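NADH kinase POS5, mitochondrial (Saccharomyces cerevisiae, PDB 3AFO) phosphorylates NADH and NAD(+) with ATP, preferring NADH twofold, and is a key source of the cellular reductant NADPH. Local coordinates at residues E61-L66 with Q87-P92. Residues are numbered along the deposited sequence; the frame is centred on the assembly and turned at random. Where two conformers were deposited one is given.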
# COMPACT_ATOMS: atom_id res chain seq x y z
N GLU A 61 4.21 -43.78 12.38
CA GLU A 61 5.48 -44.09 11.72
C GLU A 61 6.68 -43.49 12.47
O GLU A 61 7.75 -44.12 12.56
CB GLU A 61 5.44 -43.62 10.26
CG GLU A 61 6.63 -44.02 9.41
CD GLU A 61 6.56 -43.44 7.99
OE1 GLU A 61 5.45 -43.08 7.53
OE2 GLU A 61 7.62 -43.34 7.34
N PHE A 62 6.51 -42.28 13.00
CA PHE A 62 7.60 -41.65 13.72
C PHE A 62 7.88 -42.35 15.05
O PHE A 62 9.03 -42.64 15.37
CB PHE A 62 7.30 -40.16 13.94
CG PHE A 62 8.46 -39.40 14.51
CD1 PHE A 62 9.65 -39.30 13.82
CD2 PHE A 62 8.35 -38.77 15.75
CE1 PHE A 62 10.75 -38.58 14.35
CE2 PHE A 62 9.42 -38.05 16.28
CZ PHE A 62 10.62 -37.97 15.57
N ILE A 63 6.82 -42.64 15.79
CA ILE A 63 6.89 -43.33 17.08
C ILE A 63 7.48 -44.74 16.94
O ILE A 63 8.28 -45.17 17.78
CB ILE A 63 5.50 -43.39 17.74
CG1 ILE A 63 5.04 -41.97 18.12
CG2 ILE A 63 5.51 -44.31 18.98
CD1 ILE A 63 3.59 -41.87 18.57
N THR A 64 7.07 -45.44 15.88
CA THR A 64 7.64 -46.75 15.52
C THR A 64 9.16 -46.64 15.33
O THR A 64 9.92 -47.42 15.93
CB THR A 64 6.91 -47.36 14.28
OG1 THR A 64 5.54 -47.59 14.61
CG2 THR A 64 7.54 -48.69 13.82
N HIS A 65 9.60 -45.65 14.56
CA HIS A 65 11.02 -45.39 14.38
C HIS A 65 11.77 -45.12 15.70
O HIS A 65 12.85 -45.65 15.92
CB HIS A 65 11.24 -44.24 13.39
CG HIS A 65 12.66 -43.79 13.30
ND1 HIS A 65 13.67 -44.60 12.82
CD2 HIS A 65 13.25 -42.61 13.62
CE1 HIS A 65 14.82 -43.94 12.86
NE2 HIS A 65 14.59 -42.73 13.33
N LEU A 66 11.20 -44.28 16.57
CA LEU A 66 11.83 -43.98 17.85
C LEU A 66 11.97 -45.24 18.71
O LEU A 66 13.03 -45.51 19.29
CB LEU A 66 11.05 -42.91 18.61
CG LEU A 66 10.92 -41.54 17.91
CD1 LEU A 66 10.07 -40.59 18.73
CD2 LEU A 66 12.31 -40.96 17.62
N GLN A 87 -4.97 -48.30 18.53
CA GLN A 87 -5.35 -49.37 17.58
C GLN A 87 -4.49 -49.40 16.31
O GLN A 87 -4.53 -50.38 15.57
CB GLN A 87 -6.84 -49.33 17.20
CG GLN A 87 -7.80 -49.63 18.35
CD GLN A 87 -8.89 -50.65 17.99
OE1 GLN A 87 -9.37 -50.70 16.86
NE2 GLN A 87 -9.27 -51.47 18.97
N ASP A 88 -3.72 -48.34 16.05
CA ASP A 88 -2.92 -48.25 14.80
C ASP A 88 -1.60 -49.03 14.79
O ASP A 88 -1.01 -49.24 13.72
CB ASP A 88 -2.63 -46.79 14.40
CG ASP A 88 -3.87 -45.98 14.12
OD1 ASP A 88 -4.99 -46.54 14.15
OD2 ASP A 88 -3.72 -44.75 13.90
N PHE A 89 -1.12 -49.43 15.96
CA PHE A 89 0.11 -50.21 16.03
C PHE A 89 -0.25 -51.68 15.88
O PHE A 89 -1.05 -52.22 16.66
CB PHE A 89 0.86 -49.96 17.34
CG PHE A 89 1.38 -48.56 17.47
CD1 PHE A 89 2.71 -48.26 17.16
CD2 PHE A 89 0.54 -47.53 17.90
CE1 PHE A 89 3.20 -46.96 17.29
CE2 PHE A 89 1.03 -46.22 18.03
CZ PHE A 89 2.35 -45.94 17.73
N LYS A 90 0.33 -52.32 14.88
CA LYS A 90 -0.07 -53.65 14.45
C LYS A 90 0.92 -54.74 14.82
O LYS A 90 0.79 -55.89 14.38
CB LYS A 90 -0.32 -53.65 12.94
CG LYS A 90 -1.42 -52.69 12.49
CD LYS A 90 -2.79 -53.14 13.00
CE LYS A 90 -3.88 -52.17 12.56
NZ LYS A 90 -5.21 -52.70 12.95
N SER A 91 1.91 -54.37 15.63
CA SER A 91 2.92 -55.31 16.13
C SER A 91 3.59 -54.72 17.37
O SER A 91 3.62 -53.51 17.54
CB SER A 91 3.97 -55.61 15.05
OG SER A 91 4.54 -54.41 14.57
N PRO A 92 4.12 -55.59 18.26
CA PRO A 92 4.86 -55.08 19.41
C PRO A 92 6.31 -54.86 19.01
O PRO A 92 6.67 -55.08 17.86
CB PRO A 92 4.76 -56.24 20.40
CG PRO A 92 4.85 -57.44 19.51
CD PRO A 92 4.10 -57.06 18.23
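Phe89 lays the far end of its ring against Ile63 and Thr64 of helix 53-69, a worked example of an aromatic side chain from a loop packing on a helix of an alpha/beta domain: in the N-terminal domain of this NAD kinase, the chain leaving helix 79-86 rests against a helix that packs on the parallel sheet through Phe62 and Ile63 on Ile46. Followed outward, the Phe89 side chain has its CB still well short of Ile63 and Thr64. With CG anti to the carbonyl carbon (chi1 -66°), the ring is carried toward these two residues. Phe89 CD1 is the first ring atom to near Thr64 OG1, at 3.9 Å; CE1 comes closer to the same oxygen, at 3.6 Å, and also lies 3.9 Å from Ile63 CG2. That hydroxyl donates a hydrogen bond to Val60 O, one turn back in the helix, and meets the ring obliquely in van der Waals contact. Val60 also touches Phe89, as does His101, the two ring planes about 35° apart. Replacing Phe89 by alanine removes the whole ring and would probably open a gap beside Ile63 CG2 and Thr64 OG1, with His101 losing its ring partner. At the tip, Phe89 CZ rests 3.8 Å from Ile63 CG2 and 4.1 Å from Ile63 CB.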